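PDB 2PL2: hypothetical conserved protein TTC0263 from Thermus thermophilus, which is of unknown function but belongs to the tetratricopeptide repeat family, whose stacked antiparallel helix pairs commonly serve as scaffolds for protein binding. Local coordinates for residues E40-L45 / K63-R68; G74-L79 / K108-V113; K136-L141 / M164-E169; A172-A177 / R188-S193. All blocks are in the same frame, centred on the assembly; numbering follows the deposited sequence.

Contact 1 (E40-L45 / K63-R68)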
loop_
_atom_site.group_PDB
_atom_site.type_symbol
_atom_site.label_atom_id
_atom_site.label_comp_id
_atom_site.label_asym_id
_atom_site.label_seq_id
_atom_site.Cartn_x
_atom_site.Cartn_y
_atom_site.Cartn_z
ATOM N N GLU A 40 -5.242 2.111 22.918
ATOM C CA GLU A 40 -3.961 1.762 22.325
ATOM C C GLU A 40 -4.101 0.616 21.319
ATOM O O GLU A 40 -3.534 0.685 20.230
ATOM C CB GLU A 40 -2.941 1.399 23.399
ATOM C CG GLU A 40 -1.596 0.983 22.812
ATOM C CD GLU A 40 -0.475 0.942 23.840
ATOM O OE1 GLU A 40 -0.692 0.429 24.964
ATOM O OE2 GLU A 40 0.636 1.417 23.507
ATOM N N ALA A 41 -4.858 -0.423 21.663
ATOM C CA ALA A 41 -5.057 -1.526 20.726
ATOM C C ALA A 41 -5.837 -1.026 19.503
ATOM O O ALA A 41 -5.460 -1.337 18.366
ATOM C CB ALA A 41 -5.797 -2.678 21.403
ATOM N N LEU A 42 -6.895 -0.241 19.743
ATOM C CA LEU A 42 -7.739 0.323 18.676
ATOM C C LEU A 42 -6.924 1.220 17.767
ATOM O O LEU A 42 -7.163 1.307 16.562
ATOM C CB LEU A 42 -8.879 1.169 19.259
ATOM C CG LEU A 42 -10.144 0.559 19.854
ATOM C CD1 LEU A 42 -11.006 1.677 20.456
ATOM C CD2 LEU A 42 -10.921 -0.180 18.774
ATOM N N TYR A 43 -5.990 1.936 18.376
ATOM C CA TYR A 43 -5.112 2.830 17.637
ATOM C C TYR A 43 -4.266 1.993 16.673
ATOM O O TYR A 43 -4.257 2.244 15.467
ATOM C CB TYR A 43 -4.186 3.591 18.597
ATOM C CG TYR A 43 -2.936 4.137 17.927
ATOM C CD1 TYR A 43 -2.998 5.228 17.063
ATOM C CD2 TYR A 43 -1.693 3.549 18.159
ATOM C CE1 TYR A 43 -1.849 5.726 16.446
ATOM C CE2 TYR A 43 -0.545 4.028 17.547
ATOM C CZ TYR A 43 -0.624 5.120 16.694
ATOM O OH TYR A 43 0.527 5.591 16.095
ATOM N N TRP A 44 -3.564 1.001 17.217
ATOM C CA TRP A 44 -2.713 0.148 16.399
ATOM C C TRP A 44 -3.530 -0.621 15.374
ATOM O O TRP A 44 -3.117 -0.757 14.221
ATOM C CB TRP A 44 -1.916 -0.809 17.275
ATOM C CG TRP A 44 -0.737 -0.148 17.895
ATOM C CD1 TRP A 44 -0.545 0.126 19.219
ATOM C CD2 TRP A 44 0.411 0.370 17.207
ATOM N NE1 TRP A 44 0.653 0.786 19.398
ATOM C CE2 TRP A 44 1.254 0.949 18.181
ATOM C CE3 TRP A 44 0.801 0.402 15.867
ATOM C CZ2 TRP A 44 2.468 1.555 17.847
ATOM C CZ3 TRP A 44 2.010 1.009 15.537
ATOM C CH2 TRP A 44 2.827 1.577 16.522
ATOM N N LEU A 45 -4.690 -1.111 15.798
ATOM C CA LEU A 45 -5.586 -1.835 14.912
ATOM C C LEU A 45 -5.916 -0.942 13.726
ATOM O O LEU A 45 -5.798 -1.352 12.572
ATOM C CB LEU A 45 -6.883 -2.198 15.639
ATOM C CG LEU A 45 -7.976 -2.767 14.729
ATOM C CD1 LEU A 45 -7.590 -4.163 14.275
ATOM C CD2 LEU A 45 -9.305 -2.795 15.473
ATOM N N LYS A 63 -12.648 7.655 15.003
ATOM C CA LYS A 63 -13.804 8.375 15.525
ATOM C C LYS A 63 -14.073 8.002 16.972
ATOM O O LYS A 63 -14.247 8.867 17.806
ATOM C CB LYS A 63 -15.049 8.075 14.690
ATOM C CG LYS A 63 -15.158 8.908 13.414
ATOM C CD LYS A 63 -16.323 8.460 12.540
ATOM C CE LYS A 63 -16.533 9.456 11.402
ATOM N NZ LYS A 63 -17.502 8.987 10.376
ATOM N N THR A 64 -14.097 6.711 17.267
ATOM C CA THR A 64 -14.351 6.250 18.631
ATOM C C THR A 64 -13.155 6.496 19.550
ATOM O O THR A 64 -13.265 6.393 20.772
ATOM C CB THR A 64 -14.764 4.743 18.652
ATOM O OG1 THR A 64 -14.466 4.170 19.934
ATOM C CG2 THR A 64 -14.033 3.973 17.591
ATOM N N LEU A 65 -12.017 6.849 18.967
ATOM C CA LEU A 65 -10.829 7.119 19.765
ATOM C C LEU A 65 -10.828 8.562 20.229
ATOM O O LEU A 65 -10.445 8.859 21.354
ATOM C CB LEU A 65 -9.575 6.838 18.956
ATOM C CG LEU A 65 -9.053 5.416 19.052
ATOM C CD1 LEU A 65 -7.967 5.193 17.998
ATOM C CD2 LEU A 65 -8.522 5.191 20.471
ATOM N N VAL A 66 -11.262 9.458 19.357
ATOM C CA VAL A 66 -11.319 10.877 19.691
ATOM C C VAL A 66 -12.538 11.162 20.559
ATOM O O VAL A 66 -12.547 12.103 21.356
ATOM C CB VAL A 66 -11.397 11.742 18.407
ATOM C CG1 VAL A 66 -11.679 13.193 18.759
ATOM C CG2 VAL A 66 -10.079 11.630 17.633
ATOM N N ALA A 67 -13.561 10.324 20.416
ATOM C CA ALA A 67 -14.798 10.506 21.152
ATOM C C ALA A 67 -14.727 10.068 22.599
ATOM O O ALA A 67 -15.314 10.716 23.469
ATOM C CB ALA A 67 -15.938 9.790 20.439
ATOM N N ARG A 68 -14.009 8.980 22.863
ATOM C CA ARG A 68 -13.885 8.466 24.224
ATOM C C ARG A 68 -12.534 8.764 24.880
ATOM O O ARG A 68 -12.362 8.558 26.081
ATOM C CB ARG A 68 -14.131 6.955 24.230
ATOM C CG ARG A 68 -15.516 6.534 23.737
ATOM C CD ARG A 68 -16.663 6.959 24.696
ATOM N NE ARG A 68 -16.564 6.363 26.035
ATOM C CZ ARG A 68 -16.425 5.058 26.279
ATOM N NH1 ARG A 68 -16.369 4.190 25.277
ATOM N NH2 ARG A 68 -16.326 4.620 27.529
#
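Leu-65 points between Leu-42 and Tyr-43, joining helix 55-68 to helix 39-51 in the antiparallel helix packing of a tetratricopeptide repeat fold. The two helices follow one another in the chain, and the axes of 40-45 and 63-68 pass 10.2 Å apart at 151°. The tight part lies around one methyl of Leu-65: its CD1 comes to 3.7 Å from Tyr-43 CA and rests against the helix backbone as well as against the base of the tyrosine side chain, 4.1 Å from its CB. The phenol ring itself does not take part. With CG anti to the backbone N (chi1 159°), it swings off toward Val-78 of helix 73-88, while its CE2 stands 3.6 Å above the centre of the Trp-44 indole plane. Trp-44 in turn faces helix 6-17 and helix 21-32, where it meets the rings of Tyr-16 and Phe-28.

On the other flank the contact is looser and partly open to solvent. The second methyl of Leu-65, CD2, meets Leu-42 CB at 4.2 Å. No hydrogen bond crosses between the segments, and beyond the leucines the partly exposed Thr-64 is reached only by a branch end, Leu-42 CD1 standing 4.3 Å from Thr-64 OG1.

Contact 2 (G74-L79 / K108-V113)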
loop_
_atom_site.group_PDB
_atom_site.type_symbol
_atom_site.label_atom_id
_atom_site.label_comp_id
_atom_site.label_asym_id
_atom_site.label_seq_id
_atom_site.Cartn_x
_atom_site.Cartn_y
_atom_site.Cartn_z
ATOM N N GLY A 74 -3.388 9.445 19.335
ATOM C CA GLY A 74 -3.678 8.371 18.395
ATOM C C GLY A 74 -4.922 8.579 17.559
ATOM O O GLY A 74 -4.877 8.457 16.336
ATOM N N GLY A 75 -6.029 8.906 18.219
ATOM C CA GLY A 75 -7.286 9.129 17.526
ATOM C C GLY A 75 -7.206 10.118 16.380
ATOM O O GLY A 75 -7.688 9.847 15.272
ATOM N N TYR A 76 -6.605 11.273 16.642
ATOM C CA TYR A 76 -6.473 12.300 15.622
ATOM C C TYR A 76 -5.545 11.819 14.500
ATOM O O TYR A 76 -5.830 12.026 13.325
ATOM C CB TYR A 76 -5.917 13.585 16.241
ATOM C CG TYR A 76 -6.678 14.078 17.460
ATOM C CD1 TYR A 76 -7.776 14.927 17.334
ATOM C CD2 TYR A 76 -6.310 13.668 18.737
ATOM C CE1 TYR A 76 -8.480 15.363 18.456
ATOM C CE2 TYR A 76 -7.005 14.091 19.858
ATOM C CZ TYR A 76 -8.096 14.935 19.719
ATOM O OH TYR A 76 -8.788 15.337 20.856
ATOM N N MET A 77 -4.436 11.176 14.858
ATOM C CA MET A 77 -3.496 10.692 13.843
ATOM C C MET A 77 -4.204 9.677 12.944
ATOM O O MET A 77 -4.235 9.831 11.722
ATOM C CB MET A 77 -2.260 10.061 14.499
ATOM C CG MET A 77 -1.317 11.056 15.210
ATOM S SD MET A 77 -0.434 12.237 14.116
ATOM C CE MET A 77 0.603 11.084 13.182
ATOM N N VAL A 78 -4.791 8.656 13.550
ATOM C CA VAL A 78 -5.506 7.634 12.794
ATOM C C VAL A 78 -6.552 8.300 11.905
ATOM O O VAL A 78 -6.533 8.161 10.687
ATOM C CB VAL A 78 -6.194 6.643 13.752
ATOM C CG1 VAL A 78 -7.161 5.764 12.994
ATOM C CG2 VAL A 78 -5.141 5.799 14.452
ATOM N N LEU A 79 -7.446 9.046 12.536
ATOM C CA LEU A 79 -8.510 9.769 11.853
ATOM C C LEU A 79 -7.951 10.663 10.747
ATOM O O LEU A 79 -8.518 10.763 9.665
ATOM C CB LEU A 79 -9.270 10.604 12.895
ATOM C CG LEU A 79 -10.570 11.335 12.574
ATOM C CD1 LEU A 79 -11.585 10.373 11.993
ATOM C CD2 LEU A 79 -11.102 11.951 13.860
ATOM N N LYS A 108 -5.291 19.985 13.596
ATOM C CA LYS A 108 -5.283 21.220 14.375
ATOM C C LYS A 108 -5.764 20.960 15.808
ATOM O O LYS A 108 -5.138 21.420 16.765
ATOM C CB LYS A 108 -6.175 22.262 13.708
ATOM C CG LYS A 108 -6.007 23.649 14.277
ATOM C CD LYS A 108 -4.592 24.162 14.063
ATOM C CE LYS A 108 -4.400 25.526 14.716
ATOM N NZ LYS A 108 -3.007 26.036 14.502
ATOM N N ASP A 109 -6.866 20.218 15.959
ATOM C CA ASP A 109 -7.394 19.899 17.291
ATOM C C ASP A 109 -6.347 19.114 18.067
ATOM O O ASP A 109 -6.178 19.308 19.270
ATOM C CB ASP A 109 -8.669 19.035 17.241
ATOM C CG ASP A 109 -9.792 19.660 16.441
ATOM O OD1 ASP A 109 -9.869 20.910 16.359
ATOM O OD2 ASP A 109 -10.617 18.881 15.904
ATOM N N ALA A 110 -5.662 18.202 17.386
ATOM C CA ALA A 110 -4.637 17.416 18.050
ATOM C C ALA A 110 -3.516 18.340 18.535
ATOM O O ALA A 110 -2.918 18.118 19.590
ATOM C CB ALA A 110 -4.079 16.373 17.093
ATOM N N GLU A 111 -3.239 19.379 17.754
ATOM C CA GLU A 111 -2.192 20.329 18.090
ATOM C C GLU A 111 -2.483 20.988 19.437
ATOM O O GLU A 111 -1.559 21.403 20.153
ATOM C CB GLU A 111 -2.074 21.385 16.987
ATOM C CG GLU A 111 -1.111 22.524 17.310
ATOM C CD GLU A 111 -0.954 23.517 16.163
ATOM O OE1 GLU A 111 -1.985 23.942 15.591
ATOM O OE2 GLU A 111 0.200 23.878 15.840
ATOM N N ARG A 112 -3.767 21.071 19.782
ATOM C CA ARG A 112 -4.189 21.658 21.048
ATOM C C ARG A 112 -3.861 20.740 22.220
ATOM O O ARG A 112 -3.708 21.191 23.349
ATOM C CB ARG A 112 -5.694 21.941 21.022
ATOM C CG ARG A 112 -6.122 22.895 19.913
ATOM C CD ARG A 112 -5.509 24.283 20.105
ATOM N NE ARG A 112 -5.867 25.204 19.026
ATOM C CZ ARG A 112 -5.502 26.480 18.982
ATOM N NH1 ARG A 112 -4.764 26.994 19.962
ATOM N NH2 ARG A 112 -5.872 27.238 17.956
ATOM N N VAL A 113 -3.755 19.446 21.941
ATOM C CA VAL A 113 -3.444 18.444 22.955
ATOM C C VAL A 113 -1.932 18.281 23.137
ATOM O O VAL A 113 -1.472 17.751 24.150
ATOM C CB VAL A 113 -4.049 17.080 22.562
ATOM C CG1 VAL A 113 -3.742 16.039 23.627
ATOM C CG2 VAL A 113 -5.546 17.225 22.343
#
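Tyr-76 places CG anti to its own carbonyl carbon (chi1 -52°), and a chi2 of -88° then turns the ring so that one face lies against Ala-110 of the neighbouring helix. Ala-110 CA stands 3.9 Å above the ring plane, displaced toward the rim, while the methyl presses at the root of the side chain, with Ala-110 CB 3.4 Å from Tyr-76 CB. The small alanine therefore lets the backbones come close, and the CA atoms of Tyr-76 and Ala-110 are 6.0 Å apart.

Two further side chains meet the ring obliquely, each crossing it at about a right angle. Asp-109 uses its methylene, CB lying 3.9 Å from Tyr-76 CE1. Val-113 directs CG2 to the far end of the phenol, 4.0 Å from Tyr-76 OH. That hydroxyl is also tied by a hydrogen bond to Pro-70 O, which satisfies the polar end of this buried residue.

Lys-108 and Glu-111 take no part in the contact and pair with each other instead: Lys-108 NZ bridges to Glu-111 OE1 at 2.6 Å, approaching on the syn side, and Glu-111 OE2 has a second partner in Arg-124 of helix 118-130.

An aromatic ring laid over an alanine, where segments 74-79 and 108-113 run antiparallel at 158°, fits the close helix packing of the tetratricopeptide repeat fold.

Contact 3 (K136-L141 / M164-E169)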
loop_
_atom_site.group_PDB
_atom_site.type_symbol
_atom_site.label_atom_id
_atom_site.label_comp_id
_atom_site.label_asym_id
_atom_site.label_seq_id
_atom_site.Cartn_x
_atom_site.Cartn_y
_atom_site.Cartn_z
ATOM N N LYS A 136 2.678 26.394 3.031
ATOM C CA LYS A 136 2.370 25.952 4.392
ATOM C C LYS A 136 2.986 24.596 4.715
ATOM O O LYS A 136 3.328 24.321 5.871
ATOM C CB LYS A 136 0.848 25.879 4.609
ATOM C CG LYS A 136 0.100 27.207 4.566
ATOM C CD LYS A 136 -1.268 27.047 5.244
ATOM C CE LYS A 136 -2.148 28.284 5.126
ATOM N NZ LYS A 136 -2.650 28.475 3.737
ATOM N N ALA A 137 3.105 23.757 3.688
ATOM C CA ALA A 137 3.675 22.421 3.834
ATOM C C ALA A 137 5.124 22.455 4.323
ATOM O O ALA A 137 5.499 21.712 5.231
ATOM C CB ALA A 137 3.587 21.676 2.516
ATOM N N GLU A 138 5.922 23.343 3.738
ATOM C CA GLU A 138 7.335 23.471 4.093
ATOM C C GLU A 138 7.525 23.904 5.547
ATOM O O GLU A 138 8.313 23.317 6.296
ATOM C CB GLU A 138 8.016 24.465 3.140
ATOM C CG GLU A 138 9.476 24.781 3.478
ATOM C CD GLU A 138 10.160 25.648 2.426
ATOM O OE1 GLU A 138 11.381 25.873 2.557
ATOM O OE2 GLU A 138 9.489 26.100 1.473
ATOM N N ALA A 139 6.785 24.929 5.938
ATOM C CA ALA A 139 6.832 25.446 7.299
ATOM C C ALA A 139 6.473 24.353 8.317
ATOM O O ALA A 139 7.128 24.220 9.356
ATOM C CB ALA A 139 5.872 26.623 7.430
ATOM N N SER A 140 5.435 23.568 8.020
ATOM C CA SER A 140 5.009 22.495 8.915
ATOM C C SER A 140 6.074 21.416 8.969
ATOM O O SER A 140 6.405 20.913 10.045
ATOM C CB SER A 140 3.699 21.882 8.427
ATOM O OG SER A 140 2.786 22.889 8.050
ATOM N N LEU A 141 6.602 21.051 7.803
ATOM C CA LEU A 141 7.642 20.032 7.749
ATOM C C LEU A 141 8.902 20.514 8.454
ATOM O O LEU A 141 9.509 19.775 9.232
ATOM C CB LEU A 141 7.939 19.645 6.301
ATOM C CG LEU A 141 6.784 18.884 5.643
ATOM C CD1 LEU A 141 7.217 18.349 4.279
ATOM C CD2 LEU A 141 6.347 17.733 6.538
ATOM N N MET A 164 7.566 21.027 -5.526
ATOM C CA MET A 164 7.771 22.457 -5.728
ATOM C C MET A 164 8.736 22.742 -6.877
ATOM O O MET A 164 8.760 23.851 -7.416
ATOM C CB MET A 164 8.308 23.115 -4.446
ATOM C CG MET A 164 7.330 23.156 -3.293
ATOM S SD MET A 164 7.974 24.014 -1.856
ATOM C CE MET A 164 8.764 22.739 -1.060
ATOM N N GLY A 165 9.535 21.747 -7.248
ATOM C CA GLY A 165 10.477 21.943 -8.332
ATOM C C GLY A 165 11.873 22.272 -7.840
ATOM O O GLY A 165 12.748 22.616 -8.641
ATOM N N ARG A 166 12.078 22.187 -6.525
ATOM C CA ARG A 166 13.387 22.453 -5.932
ATOM C C ARG A 166 14.200 21.158 -5.918
ATOM O O ARG A 166 14.487 20.600 -4.861
ATOM C CB ARG A 166 13.232 22.964 -4.504
ATOM C CG ARG A 166 12.465 24.272 -4.360
ATOM C CD ARG A 166 12.468 24.696 -2.897
ATOM N NE ARG A 166 11.748 25.937 -2.652
ATOM C CZ ARG A 166 11.719 26.551 -1.473
ATOM N NH1 ARG A 166 12.370 26.030 -0.442
ATOM N NH2 ARG A 166 11.040 27.682 -1.323
ATOM N N LEU A 167 14.559 20.689 -7.107
ATOM C CA LEU A 167 15.319 19.458 -7.272
ATOM C C LEU A 167 16.640 19.412 -6.493
ATOM O O LEU A 167 16.906 18.459 -5.747
ATOM C CB LEU A 167 15.579 19.228 -8.764
ATOM C CG LEU A 167 15.065 17.921 -9.363
ATOM C CD1 LEU A 167 15.045 18.030 -10.872
ATOM C CD2 LEU A 167 15.948 16.766 -8.900
ATOM N N ASP A 168 17.472 20.434 -6.655
ATOM C CA ASP A 168 18.742 20.445 -5.951
ATOM C C ASP A 168 18.553 20.305 -4.452
ATOM O O ASP A 168 19.306 19.595 -3.793
ATOM C CB ASP A 168 19.520 21.722 -6.271
ATOM C CG ASP A 168 20.013 21.748 -7.700
ATOM O OD1 ASP A 168 20.485 20.690 -8.174
ATOM O OD2 ASP A 168 19.938 22.814 -8.348
ATOM N N GLU A 169 17.536 20.982 -3.931
ATOM C CA GLU A 169 17.222 20.956 -2.503
ATOM C C GLU A 169 16.648 19.606 -2.073
ATOM O O GLU A 169 16.883 19.143 -0.957
ATOM C CB GLU A 169 16.245 22.089 -2.171
ATOM C CG GLU A 169 16.894 23.485 -2.194
ATOM C CD GLU A 169 15.887 24.632 -2.165
ATOM O OE1 GLU A 169 15.245 24.879 -3.208
ATOM O OE2 GLU A 169 15.740 25.283 -1.104
#
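Glu-138 and Arg-166 form a salt bridge across this contact, with Arg-166 NH1 3.2 Å from Glu-138 OE1. As a hydrogen bond it is weak, bent to 132° at the proton; the carboxylate and guanidinium planes stand 83° apart. The stronger partner of Glu-138 OE1 is Lys-142 NZ, one turn further along the same helix, and Tyr-161 OH adds a weak bond. Arg-166 NH1 also lies 3.5 Å from Glu-169 OE2, so one arginine sits between two acidic groups in a surface network.

The extended glutamate, its CG anti to the backbone N (chi1 175°), is what carries the charge out from helix 134-147 to the turn between helix 151-164 and helix 167-180. In this tetratricopeptide repeat fold the turn is short: Gly-165 leaves the helix with positive phi, and Arg-166, at the centre of an inverse gamma turn, occupies the N-cap position of the next helix.

Packing beneath the charges comes from Met-164. Its SD lies 4.3 Å above one face of the Arg-166 guanidinium, offset toward the rim, and the same sulfur is 4.2 Å from Glu-138 OE2. Deeper in, the side chains of Ala-137 and Glu-138 touch Leu-160 of helix 151-164.

Contact 4 (A172-A177 / R188-S193)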
loop_
_atom_site.group_PDB
_atom_site.type_symbol
_atom_site.label_atom_id
_atom_site.label_comp_id
_atom_site.label_asym_id
_atom_site.label_seq_id
_atom_site.Cartn_x
_atom_site.Cartn_y
_atom_site.Cartn_z
ATOM N N ALA A 172 19.505 17.300 -1.804
ATOM C CA ALA A 172 20.255 17.619 -0.589
ATOM C C ALA A 172 19.635 16.995 0.649
ATOM O O ALA A 172 20.350 16.555 1.555
ATOM C CB ALA A 172 20.362 19.137 -0.411
ATOM N N GLN A 173 18.308 16.955 0.694
ATOM C CA GLN A 173 17.615 16.368 1.842
ATOM C C GLN A 173 17.750 14.842 1.871
ATOM O O GLN A 173 17.793 14.233 2.956
ATOM C CB GLN A 173 16.136 16.775 1.842
ATOM C CG GLN A 173 15.902 18.251 2.216
ATOM C CD GLN A 173 16.217 18.521 3.667
ATOM O OE1 GLN A 173 16.368 17.597 4.463
ATOM N NE2 GLN A 173 16.307 19.789 4.026
ATOM N N TYR A 174 17.826 14.219 0.693
ATOM C CA TYR A 174 17.991 12.762 0.647
ATOM C C TYR A 174 19.406 12.422 1.111
ATOM O O TYR A 174 19.614 11.487 1.901
ATOM C CB TYR A 174 17.760 12.219 -0.778
ATOM C CG TYR A 174 16.298 12.106 -1.189
ATOM C CD1 TYR A 174 15.397 11.376 -0.426
ATOM C CD2 TYR A 174 15.838 12.673 -2.369
ATOM C CE1 TYR A 174 14.086 11.211 -0.821
ATOM C CE2 TYR A 174 14.525 12.516 -2.784
ATOM C CZ TYR A 174 13.648 11.777 -2.002
ATOM O OH TYR A 174 12.332 11.603 -2.385
ATOM N N ALA A 175 20.382 13.189 0.617
ATOM C CA ALA A 175 21.796 12.984 0.976
ATOM C C ALA A 175 21.951 13.045 2.499
ATOM O O ALA A 175 22.698 12.261 3.094
ATOM C CB ALA A 175 22.665 14.044 0.309
ATOM N N LYS A 176 21.235 13.971 3.133
ATOM C CA LYS A 176 21.291 14.090 4.587
ATOM C C LYS A 176 20.594 12.892 5.232
ATOM O O LYS A 176 21.143 12.238 6.122
ATOM C CB LYS A 176 20.606 15.376 5.050
ATOM C CG LYS A 176 20.739 15.603 6.550
ATOM C CD LYS A 176 22.213 15.693 6.953
ATOM C CE LYS A 176 22.416 15.486 8.444
ATOM N NZ LYS A 176 21.802 16.572 9.264
ATOM N N ALA A 177 19.372 12.616 4.781
ATOM C CA ALA A 177 18.600 11.489 5.295
ATOM C C ALA A 177 19.436 10.223 5.205
ATOM O O ALA A 177 19.452 9.417 6.133
ATOM C CB ALA A 177 17.294 11.331 4.503
ATOM N N ARG A 188 17.666 4.928 -0.604
ATOM C CA ARG A 188 18.531 4.906 -1.793
ATOM C C ARG A 188 17.749 4.962 -3.089
ATOM O O ARG A 188 18.106 5.697 -4.003
ATOM C CB ARG A 188 19.420 3.669 -1.787
ATOM C CG ARG A 188 20.405 3.654 -0.650
ATOM C CD ARG A 188 21.270 2.411 -0.699
ATOM N NE ARG A 188 22.328 2.452 0.305
ATOM C CZ ARG A 188 23.111 1.423 0.594
ATOM N NH1 ARG A 188 22.951 0.281 -0.050
ATOM N NH2 ARG A 188 24.033 1.531 1.538
ATOM N N VAL A 189 16.665 4.198 -3.164
ATOM C CA VAL A 189 15.825 4.195 -4.355
ATOM C C VAL A 189 15.210 5.567 -4.642
ATOM O O VAL A 189 15.138 5.981 -5.792
ATOM C CB VAL A 189 14.670 3.154 -4.233
ATOM C CG1 VAL A 189 13.777 3.202 -5.507
ATOM C CG2 VAL A 189 15.240 1.751 -4.053
ATOM N N ARG A 190 14.753 6.276 -3.613
ATOM C CA ARG A 190 14.147 7.585 -3.843
ATOM C C ARG A 190 15.210 8.547 -4.318
ATOM O O ARG A 190 14.973 9.351 -5.215
ATOM C CB ARG A 190 13.501 8.120 -2.562
ATOM C CG ARG A 190 12.205 7.418 -2.170
ATOM C CD ARG A 190 11.993 7.523 -0.677
ATOM N NE ARG A 190 10.812 6.796 -0.224
ATOM C CZ ARG A 190 9.572 7.277 -0.266
ATOM N NH1 ARG A 190 9.342 8.500 -0.743
ATOM N NH2 ARG A 190 8.558 6.532 0.171
ATOM N N TYR A 191 16.389 8.462 -3.708
ATOM C CA TYR A 191 17.509 9.326 -4.072
ATOM C C TYR A 191 17.864 9.059 -5.528
ATOM O O TYR A 191 17.959 9.985 -6.340
ATOM C CB TYR A 191 18.695 9.015 -3.166
ATOM C CG TYR A 191 19.866 9.933 -3.330
ATOM C CD1 TYR A 191 19.685 11.288 -3.605
ATOM C CD2 TYR A 191 21.164 9.466 -3.124
ATOM C CE1 TYR A 191 20.770 12.152 -3.661
ATOM C CE2 TYR A 191 22.245 10.315 -3.177
ATOM C CZ TYR A 191 22.045 11.657 -3.442
ATOM O OH TYR A 191 23.121 12.504 -3.461
ATOM N N ALA A 192 18.028 7.777 -5.854
ATOM C CA ALA A 192 18.354 7.358 -7.223
ATOM C C ALA A 192 17.296 7.861 -8.191
ATOM O O ALA A 192 17.588 8.582 -9.147
ATOM C CB ALA A 192 18.452 5.828 -7.308
ATOM N N SER A 193 16.051 7.490 -7.933
ATOM C CA SER A 193 14.967 7.913 -8.800
ATOM C C SER A 193 14.925 9.432 -8.940
ATOM O O SER A 193 14.584 9.957 -10.003
ATOM C CB SER A 193 13.636 7.394 -8.264
ATOM O OG SER A 193 12.617 7.639 -9.204
#
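Tyr-174 and Tyr-191 interlock between helix 167-180 and helix 185-195, an antiparallel pair of the tetratricopeptide repeat fold at the C-terminal end of the chain; the axes of 172-177 and 188-193 pass 9.8 Å apart at 155°. Tyr-174 points at the opposite helix and Tyr-191 lies along the flank of its partner, but they do not stack ring on ring.

Ring-to-backbone packing comes first. Tyr-174, with CG anti to its carbonyl carbon (chi1 -78°), lays one face along the backbone of the other helix. Tyr-191 N lies 4.3 Å above the centre of the ring, and the carbonyl carbon of Arg-190 sits over the rim of the same face.

Aliphatic contacts extend this surface. The CB methylene of Arg-190 covers the outer part of the ring, lying 3.6 Å from Tyr-174 CE1 and 3.7 Å from Tyr-174 OH, and the two side chains cross at about a right angle. The rest of the arginine runs out, extended, away from the contact.

Polar interactions play little part, since no hydrogen bond links the segments. Arg-190 NE has a long, weak ion pair with Asp-186, and its NH1 lies close to the like-charged Arg-20 of the second subunit, which also packs on Tyr-174; this side of the helix pair thus borders the dimer interface.

The contacts of Tyr-191 complete the set. It has CG anti to the backbone N (chi1 -174°), which sends its ring along helix 167-180: CD1 touches Tyr-174 CB at 3.5 Å, and at the far end Tyr-191 OH comes to 4.1 Å from Ala-175 CB.

Contacts 1, 2 and 4 are partly buried unions of consecutive antiparallel helices, whereas contact 3 lies at the surface and bridges non-consecutive elements. The chemistry follows: leucine against backbone in contact 1, tyrosine faces in contacts 2 and 4, and a salt-bridge network in contact 3. Contacts 1 and 2 touch directly: Tyr-43 CD1 meets Val-78 CG2 at 3.4 Å, joining helix 39-51 to helix 73-88, and Leu-65 CB lies 3.5 Å from Gly-75 CA, joining helix 55-68 to it as well. Contacts 3 and 4 share helix 167-180 but otherwise do not touch, their centres 15 Å apart. They lie across the chain's centre from contact 1, and among the four only contact 4 meets the second subunit.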